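Local structure of flavoprotein (Thermotoga maritima, 5V8S) at residues K15-R20 / V29-D34; N60-L65 / I90-V95; K155-P160 / E226-L231; K353-F358 / T378-L383. The protein probably works as an oxidoreductase that passes electrons from a flavodoxin-like, FMN-binding domain to a di-iron centre held in a metallo-beta-lactamase-like domain. The protein carries 1 engineered substitution. All coordinates share one frame; numbering follows the deposited sequence.

Contact 1: K15-R20 / V29-D34; sequences KIWTER and VLRIDD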
loop_
_atom_site.group_PDB
_atom_site.type_symbol
_atom_site.label_atom_id
_atom_site.label_comp_id
_atom_site.label_asym_id
_atom_site.label_seq_id
_atom_site.Cartn_x
_atom_site.Cartn_y
_atom_site.Cartn_z
ATOM N N LYS A 15 -25.190 1.701 15.639
ATOM C CA LYS A 15 -26.418 2.482 15.585
ATOM C C LYS A 15 -27.278 1.935 14.461
ATOM O O LYS A 15 -26.807 1.752 13.334
ATOM C CB LYS A 15 -26.097 3.955 15.329
ATOM C CG LYS A 15 -27.285 4.848 14.954
ATOM C CD LYS A 15 -27.672 5.785 16.062
ATOM C CE LYS A 15 -28.820 6.706 15.646
ATOM N NZ LYS A 15 -30.174 6.040 15.709
ATOM N N ILE A 16 -28.543 1.669 14.767
ATOM C CA ILE A 16 -29.515 1.225 13.775
ATOM C C ILE A 16 -30.633 2.247 13.732
ATOM O O ILE A 16 -31.105 2.696 14.785
ATOM C CB ILE A 16 -30.057 -0.174 14.109
ATOM C CG1 ILE A 16 -28.915 -1.185 14.014
ATOM C CG2 ILE A 16 -31.228 -0.550 13.171
ATOM C CD1 ILE A 16 -29.257 -2.548 14.534
ATOM N N TRP A 17 -31.038 2.630 12.520
ATOM C CA TRP A 17 -32.159 3.536 12.309
ATOM C C TRP A 17 -33.276 2.740 11.648
ATOM O O TRP A 17 -33.032 2.024 10.673
ATOM C CB TRP A 17 -31.788 4.687 11.369
ATOM C CG TRP A 17 -30.508 5.420 11.633
ATOM C CD1 TRP A 17 -29.243 4.911 11.611
ATOM C CD2 TRP A 17 -30.367 6.825 11.898
ATOM N NE1 TRP A 17 -28.330 5.901 11.868
ATOM C CE2 TRP A 17 -28.992 7.087 12.037
ATOM C CE3 TRP A 17 -31.276 7.883 12.030
ATOM C CZ2 TRP A 17 -28.499 8.361 12.317
ATOM C CZ3 TRP A 17 -30.782 9.145 12.310
ATOM C CH2 TRP A 17 -29.412 9.372 12.445
ATOM N N THR A 18 -34.498 2.877 12.161
ATOM C CA THR A 18 -35.689 2.292 11.550
ATOM C C THR A 18 -36.744 3.392 11.541
ATOM O O THR A 18 -37.184 3.840 12.605
ATOM C CB THR A 18 -36.182 1.083 12.353
ATOM O OG1 THR A 18 -35.175 0.064 12.368
ATOM C CG2 THR A 18 -37.439 0.504 11.753
ATOM N N GLU A 19 -37.131 3.855 10.357
ATOM C CA GLU A 19 -38.014 5.014 10.300
ATOM C C GLU A 19 -38.901 4.969 9.064
ATOM O O GLU A 19 -38.466 4.569 7.981
ATOM C CB GLU A 19 -37.178 6.299 10.311
ATOM C CG GLU A 19 -37.988 7.577 10.190
ATOM C CD GLU A 19 -37.253 8.797 10.725
ATOM O OE1 GLU A 19 -36.509 8.657 11.723
ATOM O OE2 GLU A 19 -37.424 9.896 10.147
ATOM N N ARG A 20 -40.156 5.389 9.232
ATOM C CA ARG A 20 -41.025 5.577 8.081
ATOM C C ARG A 20 -40.605 6.873 7.403
ATOM O O ARG A 20 -40.558 7.928 8.046
ATOM C CB ARG A 20 -42.493 5.610 8.501
ATOM C CG ARG A 20 -43.415 5.500 7.290
ATOM C CD ARG A 20 -44.871 5.331 7.673
ATOM N NE ARG A 20 -45.328 6.416 8.515
ATOM C CZ ARG A 20 -45.544 6.319 9.822
ATOM N NH1 ARG A 20 -45.342 5.168 10.462
ATOM N NH2 ARG A 20 -45.965 7.382 10.491
ATOM N N VAL A 29 -37.075 2.921 5.951
ATOM C CA VAL A 29 -35.653 2.611 5.816
ATOM C C VAL A 29 -35.213 1.818 7.033
ATOM O O VAL A 29 -35.641 2.090 8.165
ATOM C CB VAL A 29 -34.777 3.874 5.636
ATOM C CG1 VAL A 29 -34.900 4.798 6.852
ATOM C CG2 VAL A 29 -33.316 3.497 5.349
ATOM N N LEU A 30 -34.342 0.842 6.788
ATOM C CA LEU A 30 -33.606 0.116 7.819
ATOM C C LEU A 30 -32.135 0.369 7.523
ATOM O O LEU A 30 -31.603 -0.153 6.537
ATOM C CB LEU A 30 -33.901 -1.379 7.745
ATOM C CG LEU A 30 -35.356 -1.749 8.018
ATOM C CD1 LEU A 30 -35.694 -3.034 7.336
ATOM C CD2 LEU A 30 -35.594 -1.874 9.503
ATOM N N ARG A 31 -31.486 1.173 8.362
ATOM C CA ARG A 31 -30.112 1.609 8.133
ATOM C C ARG A 31 -29.254 1.173 9.311
ATOM O O ARG A 31 -29.613 1.419 10.469
ATOM C CB ARG A 31 -30.042 3.144 7.973
ATOM C CG ARG A 31 -28.633 3.734 8.051
ATOM C CD ARG A 31 -28.580 5.235 7.783
ATOM N NE ARG A 31 -27.457 5.830 8.511
ATOM C CZ ARG A 31 -27.231 7.136 8.610
ATOM N NH1 ARG A 31 -28.019 8.001 7.983
ATOM N NH2 ARG A 31 -26.215 7.580 9.343
ATOM N N ILE A 32 -28.130 0.526 9.020
ATOM C CA ILE A 32 -27.140 0.207 10.046
ATOM C C ILE A 32 -25.855 0.971 9.740
ATOM O O ILE A 32 -25.443 1.077 8.578
ATOM C CB ILE A 32 -26.914 -1.310 10.205
ATOM C CG1 ILE A 32 -26.062 -1.571 11.446
ATOM C CG2 ILE A 32 -26.289 -1.927 8.954
ATOM C CD1 ILE A 32 -25.995 -3.018 11.860
ATOM N N ASP A 33 -25.271 1.560 10.770
ATOM C CA ASP A 33 -24.060 2.372 10.643
ATOM C C ASP A 33 -22.851 1.502 10.992
ATOM O O ASP A 33 -22.618 1.197 12.165
ATOM C CB ASP A 33 -24.172 3.600 11.547
ATOM C CG ASP A 33 -25.169 4.611 11.024
ATOM O OD1 ASP A 33 -25.731 4.358 9.945
ATOM O OD2 ASP A 33 -25.376 5.650 11.677
ATOM N N ASP A 34 -22.075 1.117 9.973
ATOM C CA ASP A 34 -20.938 0.209 10.167
ATOM C C ASP A 34 -19.743 1.038 10.621
ATOM O O ASP A 34 -19.032 1.633 9.807
ATOM C CB ASP A 34 -20.631 -0.560 8.885
ATOM C CG ASP A 34 -19.637 -1.679 9.102
ATOM O OD1 ASP A 34 -19.075 -1.741 10.208
ATOM O OD2 ASP A 34 -19.423 -2.473 8.173
HETATM O O HOH W 1 -22.642 2.517 14.604
#

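Contact 2: N60-L65 / I90-V95; sequences NGANVL and ITHIIV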
loop_
_atom_site.group_PDB
_atom_site.type_symbol
_atom_site.label_atom_id
_atom_site.label_comp_id
_atom_site.label_asym_id
_atom_site.label_seq_id
_atom_site.Cartn_x
_atom_site.Cartn_y
_atom_site.Cartn_z
ATOM N N ASN A 60 -50.955 -2.717 -0.301
ATOM C CA ASN A 60 -52.178 -3.506 -0.209
ATOM C C ASN A 60 -51.927 -4.803 -0.962
ATOM O O ASN A 60 -51.889 -4.823 -2.192
ATOM C CB ASN A 60 -53.348 -2.729 -0.801
ATOM C CG ASN A 60 -54.626 -3.532 -0.840
ATOM O OD1 ASN A 60 -54.746 -4.595 -0.228
ATOM N ND2 ASN A 60 -55.603 -3.013 -1.559
ATOM N N GLY A 61 -51.717 -5.885 -0.219
ATOM C CA GLY A 61 -51.512 -7.188 -0.803
ATOM C C GLY A 61 -50.060 -7.589 -0.976
ATOM O O GLY A 61 -49.797 -8.682 -1.489
ATOM N N ALA A 62 -49.108 -6.761 -0.557
ATOM C CA ALA A 62 -47.711 -7.091 -0.759
ATOM C C ALA A 62 -46.879 -6.359 0.277
ATOM O O ALA A 62 -47.239 -5.272 0.727
ATOM C CB ALA A 62 -47.237 -6.689 -2.161
ATOM N N ASN A 63 -45.762 -6.971 0.653
ATOM C CA ASN A 63 -44.736 -6.311 1.447
ATOM C C ASN A 63 -43.417 -6.570 0.741
ATOM O O ASN A 63 -43.009 -7.731 0.585
ATOM C CB ASN A 63 -44.677 -6.824 2.893
ATOM C CG ASN A 63 -45.875 -6.406 3.722
ATOM O OD1 ASN A 63 -46.185 -5.219 3.848
ATOM N ND2 ASN A 63 -46.556 -7.392 4.295
ATOM N N VAL A 64 -42.767 -5.498 0.302
ATOM C CA VAL A 64 -41.621 -5.574 -0.606
ATOM C C VAL A 64 -40.375 -5.103 0.138
ATOM O O VAL A 64 -40.256 -3.923 0.485
ATOM C CB VAL A 64 -41.846 -4.734 -1.868
ATOM C CG1 VAL A 64 -40.684 -4.908 -2.853
ATOM C CG2 VAL A 64 -43.192 -5.074 -2.515
ATOM N N LEU A 65 -39.437 -6.020 0.356
ATOM C CA LEU A 65 -38.131 -5.685 0.918
ATOM C C LEU A 65 -37.172 -5.378 -0.221
ATOM O O LEU A 65 -37.139 -6.099 -1.221
ATOM C CB LEU A 65 -37.589 -6.857 1.730
ATOM C CG LEU A 65 -36.171 -6.698 2.269
ATOM C CD1 LEU A 65 -36.122 -5.599 3.314
ATOM C CD2 LEU A 65 -35.717 -8.031 2.848
ATOM N N ILE A 90 -43.762 -10.941 4.376
ATOM C CA ILE A 90 -43.027 -10.453 3.216
ATOM C C ILE A 90 -43.357 -11.314 2.004
ATOM O O ILE A 90 -43.355 -12.552 2.069
ATOM C CB ILE A 90 -41.515 -10.416 3.503
ATOM C CG1 ILE A 90 -41.223 -9.323 4.542
ATOM C CG2 ILE A 90 -40.731 -10.157 2.214
ATOM C CD1 ILE A 90 -39.813 -9.349 5.065
ATOM N N THR A 91 -43.607 -10.654 0.879
ATOM C CA THR A 91 -44.007 -11.313 -0.355
ATOM C C THR A 91 -42.993 -11.162 -1.477
ATOM O O THR A 91 -42.963 -12.014 -2.380
ATOM C CB THR A 91 -45.356 -10.758 -0.858
ATOM O OG1 THR A 91 -45.270 -9.336 -1.009
ATOM C CG2 THR A 91 -46.516 -11.108 0.104
ATOM N N HIS A 92 -42.170 -10.112 -1.449
ATOM C CA HIS A 92 -41.226 -9.811 -2.515
ATOM C C HIS A 92 -39.925 -9.320 -1.911
ATOM O O HIS A 92 -39.936 -8.624 -0.898
ATOM C CB HIS A 92 -41.764 -8.689 -3.405
ATOM C CG HIS A 92 -42.980 -9.065 -4.175
ATOM N ND1 HIS A 92 -44.227 -9.162 -3.590
ATOM C CD2 HIS A 92 -43.145 -9.367 -5.483
ATOM C CE1 HIS A 92 -45.107 -9.517 -4.509
ATOM N NE2 HIS A 92 -44.479 -9.655 -5.663
ATOM N N ILE A 93 -38.813 -9.694 -2.541
ATOM C CA ILE A 93 -37.508 -9.105 -2.254
ATOM C C ILE A 93 -36.886 -8.661 -3.573
ATOM O O ILE A 93 -36.712 -9.475 -4.491
ATOM C CB ILE A 93 -36.566 -10.081 -1.518
ATOM C CG1 ILE A 93 -37.190 -10.552 -0.201
ATOM C CG2 ILE A 93 -35.223 -9.399 -1.240
ATOM C CD1 ILE A 93 -36.444 -11.652 0.510
ATOM N N ILE A 94 -36.542 -7.377 -3.666
ATOM C CA ILE A 94 -35.882 -6.819 -4.845
ATOM C C ILE A 94 -34.399 -6.684 -4.545
ATOM O O ILE A 94 -34.011 -6.088 -3.536
ATOM C CB ILE A 94 -36.481 -5.459 -5.243
ATOM C CG1 ILE A 94 -37.949 -5.640 -5.667
ATOM C CG2 ILE A 94 -35.659 -4.836 -6.385
ATOM C CD1 ILE A 94 -38.672 -4.329 -6.028
ATOM N N VAL A 95 -33.584 -7.261 -5.408
ATOM C CA VAL A 95 -32.131 -7.242 -5.273
ATOM C C VAL A 95 -31.588 -6.419 -6.437
ATOM O O VAL A 95 -31.426 -6.916 -7.554
ATOM C CB VAL A 95 -31.556 -8.661 -5.250
ATOM C CG1 VAL A 95 -30.040 -8.623 -5.109
ATOM C CG2 VAL A 95 -32.176 -9.445 -4.109
#

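Contact 3: K155-P160 / E226-L231; sequences KFVMTP and EKLSSL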
loop_
_atom_site.group_PDB
_atom_site.type_symbol
_atom_site.label_atom_id
_atom_site.label_comp_id
_atom_site.label_asym_id
_atom_site.label_seq_id
_atom_site.Cartn_x
_atom_site.Cartn_y
_atom_site.Cartn_z
ATOM N N LYS A 155 -40.866 -0.126 -11.860
ATOM C CA LYS A 155 -40.176 -0.113 -13.140
ATOM C C LYS A 155 -38.697 -0.370 -12.892
ATOM O O LYS A 155 -38.091 0.268 -12.031
ATOM C CB LYS A 155 -40.359 1.239 -13.827
ATOM C CG LYS A 155 -39.730 1.324 -15.208
ATOM C CD LYS A 155 -40.049 2.647 -15.891
ATOM C CE LYS A 155 -39.688 2.601 -17.365
ATOM N NZ LYS A 155 -40.464 1.535 -18.100
ATOM N N PHE A 156 -38.123 -1.317 -13.628
ATOM C CA PHE A 156 -36.739 -1.723 -13.432
ATOM C C PHE A 156 -35.893 -1.214 -14.588
ATOM O O PHE A 156 -36.206 -1.462 -15.757
ATOM C CB PHE A 156 -36.649 -3.242 -13.276
ATOM C CG PHE A 156 -37.464 -3.738 -12.131
ATOM C CD1 PHE A 156 -36.973 -3.679 -10.851
ATOM C CD2 PHE A 156 -38.772 -4.150 -12.326
ATOM C CE1 PHE A 156 -37.736 -4.076 -9.777
ATOM C CE2 PHE A 156 -39.536 -4.555 -11.261
ATOM C CZ PHE A 156 -39.018 -4.511 -9.975
ATOM N N VAL A 157 -34.822 -0.508 -14.254
ATOM C CA VAL A 157 -33.952 0.103 -15.243
ATOM C C VAL A 157 -32.551 -0.461 -15.032
ATOM O O VAL A 157 -31.948 -0.261 -13.969
ATOM C CB VAL A 157 -33.949 1.628 -15.097
ATOM C CG1 VAL A 157 -32.996 2.247 -16.095
ATOM C CG2 VAL A 157 -35.380 2.188 -15.240
ATOM N N MET A 158 -32.030 -1.145 -16.043
ATOM C CA MET A 158 -30.676 -1.683 -15.938
ATOM C C MET A 158 -29.667 -0.545 -16.029
ATOM O O MET A 158 -29.757 0.314 -16.912
ATOM C CB MET A 158 -30.413 -2.693 -17.055
ATOM C CG MET A 158 -31.370 -3.879 -17.098
ATOM S SD MET A 158 -31.552 -4.791 -15.557
ATOM C CE MET A 158 -33.204 -4.300 -15.054
ATOM N N THR A 159 -28.716 -0.526 -15.109
ATOM C CA THR A 159 -27.634 0.456 -15.122
ATOM C C THR A 159 -26.325 -0.305 -14.967
ATOM O O THR A 159 -25.650 -0.218 -13.933
ATOM C CB THR A 159 -27.829 1.513 -14.032
ATOM O OG1 THR A 159 -27.821 0.893 -12.739
ATOM C CG2 THR A 159 -29.160 2.252 -14.241
ATOM N N PRO A 160 -25.932 -1.060 -15.994
ATOM C CA PRO A 160 -24.797 -1.984 -15.845
ATOM C C PRO A 160 -23.491 -1.267 -15.547
ATOM O O PRO A 160 -23.265 -0.127 -15.954
ATOM C CB PRO A 160 -24.735 -2.695 -17.201
ATOM C CG PRO A 160 -25.406 -1.750 -18.160
ATOM C CD PRO A 160 -26.459 -1.034 -17.370
ATOM N N GLU A 226 -27.962 9.636 -18.139
ATOM C CA GLU A 226 -28.739 9.916 -19.346
ATOM C C GLU A 226 -29.996 9.061 -19.383
ATOM O O GLU A 226 -31.082 9.534 -19.739
ATOM C CB GLU A 226 -27.863 9.620 -20.568
ATOM C CG GLU A 226 -28.576 9.625 -21.915
ATOM C CD GLU A 226 -28.938 11.020 -22.367
ATOM O OE1 GLU A 226 -28.065 11.912 -22.285
ATOM O OE2 GLU A 226 -30.097 11.228 -22.796
ATOM N N LYS A 227 -29.857 7.791 -19.017
ATOM C CA LYS A 227 -30.985 6.872 -19.006
ATOM C C LYS A 227 -32.045 7.314 -18.014
ATOM O O LYS A 227 -33.243 7.275 -18.313
ATOM C CB LYS A 227 -30.468 5.495 -18.616
ATOM C CG LYS A 227 -31.137 4.370 -19.308
ATOM C CD LYS A 227 -30.376 3.093 -19.088
ATOM C CE LYS A 227 -31.165 1.952 -19.651
ATOM N NZ LYS A 227 -30.433 0.695 -19.525
ATOM N N LEU A 228 -31.633 7.726 -16.824
ATOM C CA LEU A 228 -32.577 8.116 -15.794
ATOM C C LEU A 228 -33.173 9.496 -16.041
ATOM O O LEU A 228 -34.192 9.832 -15.425
ATOM C CB LEU A 228 -31.895 8.046 -14.420
ATOM C CG LEU A 228 -31.431 6.636 -14.010
ATOM C CD1 LEU A 228 -30.740 6.661 -12.665
ATOM C CD2 LEU A 228 -32.599 5.669 -13.966
ATOM N N SER A 229 -32.597 10.280 -16.957
ATOM C CA SER A 229 -33.047 11.653 -17.148
ATOM C C SER A 229 -34.438 11.729 -17.761
ATOM O O SER A 229 -35.055 12.795 -17.718
ATOM C CB SER A 229 -32.059 12.421 -18.028
ATOM O OG SER A 229 -32.154 12.007 -19.376
ATOM N N SER A 230 -34.935 10.642 -18.345
ATOM C CA SER A 230 -36.292 10.619 -18.877
ATOM C C SER A 230 -37.338 10.284 -17.823
ATOM O O SER A 230 -38.530 10.223 -18.150
ATOM C CB SER A 230 -36.394 9.601 -20.011
ATOM O OG SER A 230 -36.460 8.285 -19.493
ATOM N N LEU A 231 -36.932 10.073 -16.578
ATOM C CA LEU A 231 -37.837 9.759 -15.491
ATOM C C LEU A 231 -37.913 10.960 -14.566
ATOM O O LEU A 231 -36.903 11.623 -14.315
ATOM C CB LEU A 231 -37.320 8.560 -14.692
ATOM C CG LEU A 231 -37.303 7.220 -15.431
ATOM C CD1 LEU A 231 -36.544 6.193 -14.603
ATOM C CD2 LEU A 231 -38.721 6.732 -15.735
#

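Contact 4: K353-F358 / T378-L383; sequences KPVLVF and TKFRIL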
loop_
_atom_site.group_PDB
_atom_site.type_symbol
_atom_site.label_atom_id
_atom_site.label_comp_id
_atom_site.label_asym_id
_atom_site.label_seq_id
_atom_site.Cartn_x
_atom_site.Cartn_y
_atom_site.Cartn_z
ATOM N N LYS A 353 -6.506 15.476 -17.789
ATOM C CA LYS A 353 -6.049 16.640 -17.051
ATOM C C LYS A 353 -4.552 16.811 -17.251
ATOM O O LYS A 353 -3.825 15.826 -17.435
ATOM C CB LYS A 353 -6.319 16.498 -15.545
ATOM C CG LYS A 353 -7.806 16.467 -15.200
ATOM C CD LYS A 353 -8.100 16.102 -13.762
ATOM C CE LYS A 353 -9.597 16.020 -13.475
ATOM N NZ LYS A 353 -10.197 17.365 -13.451
ATOM N N PRO A 354 -4.060 18.042 -17.220
ATOM C CA PRO A 354 -2.615 18.253 -17.333
ATOM C C PRO A 354 -1.873 17.843 -16.075
ATOM O O PRO A 354 -2.389 17.921 -14.958
ATOM C CB PRO A 354 -2.497 19.758 -17.565
ATOM C CG PRO A 354 -3.765 20.328 -17.061
ATOM C CD PRO A 354 -4.817 19.307 -17.185
ATOM N N VAL A 355 -0.622 17.433 -16.280
ATOM C CA VAL A 355 0.238 16.929 -15.216
ATOM C C VAL A 355 1.637 17.501 -15.399
ATOM O O VAL A 355 2.113 17.652 -16.526
ATOM C CB VAL A 355 0.292 15.384 -15.244
ATOM C CG1 VAL A 355 1.306 14.807 -14.266
ATOM C CG2 VAL A 355 -1.115 14.812 -14.990
ATOM N N LEU A 356 2.298 17.800 -14.284
ATOM C CA LEU A 356 3.739 18.026 -14.256
ATOM C C LEU A 356 4.389 16.861 -13.533
ATOM O O LEU A 356 3.877 16.408 -12.506
ATOM C CB LEU A 356 4.105 19.285 -13.467
ATOM C CG LEU A 356 3.613 20.629 -13.996
ATOM C CD1 LEU A 356 4.009 21.750 -13.045
ATOM C CD2 LEU A 356 4.144 20.874 -15.407
ATOM N N VAL A 357 5.536 16.408 -14.042
ATOM C CA VAL A 357 6.320 15.362 -13.402
ATOM C C VAL A 357 7.672 15.948 -13.027
ATOM O O VAL A 357 8.338 16.573 -13.862
ATOM C CB VAL A 357 6.491 14.125 -14.301
ATOM C CG1 VAL A 357 7.398 13.077 -13.603
ATOM C CG2 VAL A 357 5.139 13.531 -14.654
ATOM N N PHE A 358 8.032 15.802 -11.760
ATOM C CA PHE A 358 9.372 16.058 -11.257
ATOM C C PHE A 358 9.943 14.711 -10.842
ATOM O O PHE A 358 9.292 13.954 -10.122
ATOM C CB PHE A 358 9.331 16.985 -10.031
ATOM C CG PHE A 358 8.848 18.389 -10.312
ATOM C CD1 PHE A 358 7.507 18.657 -10.485
ATOM C CD2 PHE A 358 9.732 19.448 -10.350
ATOM C CE1 PHE A 358 7.071 19.958 -10.729
ATOM C CE2 PHE A 358 9.299 20.742 -10.596
ATOM C CZ PHE A 358 7.971 21.001 -10.787
ATOM N N THR A 378 -2.154 7.127 -20.569
ATOM C CA THR A 378 -3.473 7.430 -20.060
ATOM C C THR A 378 -4.006 8.703 -20.676
ATOM O O THR A 378 -3.408 9.299 -21.583
ATOM C CB THR A 378 -3.412 7.534 -18.537
ATOM O OG1 THR A 378 -2.736 8.742 -18.143
ATOM C CG2 THR A 378 -2.667 6.355 -17.971
ATOM N N LYS A 379 -5.161 9.127 -20.176
ATOM C CA LYS A 379 -5.749 10.355 -20.653
ATOM C C LYS A 379 -5.029 11.560 -20.095
ATOM O O LYS A 379 -5.183 12.654 -20.645
ATOM C CB LYS A 379 -7.225 10.412 -20.277
ATOM C CG LYS A 379 -8.076 9.311 -20.907
ATOM C CD LYS A 379 -9.572 9.604 -20.742
ATOM C CE LYS A 379 -10.353 8.370 -20.301
ATOM N NZ LYS A 379 -11.816 8.649 -20.104
ATOM N N PHE A 380 -4.222 11.389 -19.039
ATOM C CA PHE A 380 -3.510 12.537 -18.502
ATOM C C PHE A 380 -2.511 13.033 -19.533
ATOM O O PHE A 380 -1.952 12.251 -20.312
ATOM C CB PHE A 380 -2.799 12.198 -17.190
ATOM C CG PHE A 380 -3.730 12.011 -16.032
ATOM C CD1 PHE A 380 -4.214 13.105 -15.326
ATOM C CD2 PHE A 380 -4.139 10.742 -15.654
ATOM C CE1 PHE A 380 -5.095 12.933 -14.262
ATOM C CE2 PHE A 380 -5.011 10.560 -14.593
ATOM C CZ PHE A 380 -5.499 11.645 -13.897
ATOM N N ARG A 381 -2.299 14.343 -19.534
ATOM C CA ARG A 381 -1.392 15.005 -20.466
ATOM C C ARG A 381 -0.207 15.568 -19.695
ATOM O O ARG A 381 -0.353 16.540 -18.945
ATOM C CB ARG A 381 -2.121 16.107 -21.222
ATOM C CG ARG A 381 -3.257 15.561 -22.074
ATOM C CD ARG A 381 -2.693 14.698 -23.201
ATOM N NE ARG A 381 -3.725 14.121 -24.050
ATOM C CZ ARG A 381 -4.484 14.823 -24.882
ATOM N NH1 ARG A 381 -4.342 16.140 -24.960
ATOM N NH2 ARG A 381 -5.393 14.209 -25.630
ATOM N N ILE A 382 0.966 14.979 -19.905
ATOM C CA ILE A 382 2.177 15.434 -19.223
ATOM C C ILE A 382 2.712 16.652 -19.960
ATOM O O ILE A 382 3.096 16.561 -21.129
ATOM C CB ILE A 382 3.238 14.329 -19.157
ATOM C CG1 ILE A 382 2.695 13.107 -18.413
ATOM C CG2 ILE A 382 4.492 14.882 -18.469
ATOM C CD1 ILE A 382 3.596 11.893 -18.518
ATOM N N LEU A 383 2.755 17.792 -19.272
ATOM C CA LEU A 383 3.216 19.016 -19.920
ATOM C C LEU A 383 4.729 19.086 -19.996
ATOM O O LEU A 383 5.277 19.584 -20.984
ATOM C CB LEU A 383 2.710 20.244 -19.172
ATOM C CG LEU A 383 1.205 20.339 -19.014
ATOM C CD1 LEU A 383 0.867 21.682 -18.366
ATOM C CD2 LEU A 383 0.531 20.216 -20.365
#

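Contact 1: K15-R20 / V29-D34
The indole of Trp17 lies between two side chains: the aliphatic CE of Lys15 rests over one face, and the guanidinium of Arg31 over the other, with Arg31 CZ 4.1 Å from the centroid of the five-membered ring in an off-centre cation-pi contact. The two planes are inclined by 35°, so the guanidinium leans over the ring, and Arg31 CD adds a CH-pi contact over the same ring. At the indole edge, Trp17 NE1 gives a nearly straight bond to Asp33 OD2 (3.0 Å), coming from above the carboxylate plane. That oxygen is doubly held, for Arg31 NH2 reaches it from the opposite face. Arg31 also grips Asp33 in a side-on salt bridge, NE lying 2.7 Å from OD1 on its syn lone pair. Arg31, extended from CG to NE with CG anti to the backbone N (chi1 167°), runs beside the indole in the same direction, which brings its guanidinium over the ring and within reach of the carboxylate. Beneath this cluster the strands pair antiparallel: Trp17 N meets Arg31 O at 2.8 Å, and Arg31 N returns the bond to Trp17 O. On the other face Ile16 packs on Ile32, and Thr18 on Leu30. This hairpin forms one margin of a mixed sheet, strand 16-22 being outermost in the chain and strand 26-34 pairing onward with strand 50-59, while helix 74-82 packs over the face of Ile16 and Leu30.

Contact 2: N60-L65 / I90-V95
Ala62 meets the second segment through its methyl, CB lying 3.5 Å from Thr91 OG1, with His92 ND1 a little farther off. One residue on, the backbone N of Asn63 donates to that same Thr91 OG1 at 2.9 Å. The hydroxyl occupies the position between its own backbone N and carbonyl carbon (chi1 56°), which turns it toward the neighbouring strand, and it also shares a hydrogen bond with His92 ND1 (2.8 Å) at the edge of the imidazole. Asn63 O accepts twice, from Thr91 N in the carbonyl plane and from His92 N tilted 28° from it; the Asn63 side chain bonds through ND2 to Glu89 O. Here the regular parallel ladder begins, the pairing of a right-handed beta-alpha-beta crossover in which helix 74-82 links strands 62-66 and 92-94 of the metallo-beta-lactamase-like domain. Val64 straddles the CB of His92 with both methyls, and its CG1 also touches Ile94 CD1 at 3.8 Å, on the face lined by Ile149. Leu65 then uses both its backbone groups: its N donates to His92 O, and its O accepts from Ile94 N at 2.8 Å. Its side chain points to the other face, where CB lies against Ile93 CG1, and Phe77 of helix 74-82 and Thr109 of helix 106-113 pack on the leucine.

Contact 3: K155-P160 / E226-L231
Lys227 reaches over to the strand and sets its ammonium NZ 2.7 Å from Met158 O, arriving 21° out of the carbonyl plane. Its chain is extended beyond CG and slides past Val157 in the opposite direction, so the aliphatic CE rests 4.0 Å from Val157 CG1 before the charge reaches the carbonyl. Val157 is the apolar centre. With CG1 anti to its backbone N (chi1 178°), that methyl faces Lys227 and also Leu228 CD2 (4.0 Å), while CG2 meets Leu231 CD1 at 4.2 Å. Farther along the strand, Lys155 CD makes a looser contact with Leu231 CD2.

A second shell positions these groups. The Lys227 ammonium has a salt bridge to Asp143, whose other carboxylate oxygen accepts from the backbone N of Met158; one acid thus ties the lysine and the strand together. On the helical side, a type I turn from Leu228 to Leu231, closed by Leu231 N bonding Leu228 O at 3.0 Å, returns the second leucine to the strand. The whole is helix-on-sheet packing in the alpha-beta/beta-alpha sandwich of the metallo-beta-lactamase fold: the last part of helix 218-228 and the Leu228-Leu231 turn lie against strand 152-158.

Contact 4: K353-F358 / T378-L383
Leu383 N donates to Val355 O at 2.8 Å, a nearly straight bond. Val355 N is used as well, reaching Arg381 O at 2.8 Å in a more bent bond whose donor is tilted 33° from the carbonyl plane, and Lys353 O takes Arg381 N from above its plane. These three bonds make a parallel ladder whose short strands diverge by 51°, a strongly twisted pair. Phe380 presents its ring edge, at CD1, to Lys353 O, while Val355 CG2 comes obliquely to the same carbon at 3.6 Å. That methyl stands anti to the carbonyl carbon of its valine (chi1 173° for CG1), which directs it toward the phenyl group. The Lys353 ammonium finds its partners away from the pair, at the carbonyls of Ser320, Gly261 and Pro318. On the other face, Pro354 CB lies 4.0 Å from Leu383 CD1, and Leu356 CD2 touches Leu383 CB; Leu405 of helix 395-409 adds to this layer. Farther on, Val357 and Ile382 meet through their CG2 methyls. Before the strand, Thr378 OG1 accepts Phe380 N in an ST turn. The two strands belong to a beta-alpha-beta unit, with helix 371-376 in the connection, at one side of the parallel flavodoxin-like sheet. Between these segments, backbone bonds thus set the register while apolar side chains pack on both faces.

The four contacts follow one another along the chain without interleaving. Contacts 1 and 2 lie in the same mixed sheet, their centres about 19 Å apart; strand 50-59 stands between the hairpin of contact 1 and the crossover of contact 2. Contact 3 joins the second sheet of the metallo-beta-lactamase-like domain, through strand 152-158, to helix 218-228, and it touches contact 2 where Ile94 CD1 packs on Phe156 CE1 at 3.9 Å, so the two sheets face each other there. Contact 4 stands apart in the flavodoxin-like domain, its centre about 51 Å from that of contact 2 and about 35 Å from that of contact 3. Three contacts therefore lie in the di-iron domain, and one in the domain that probably carries FMN.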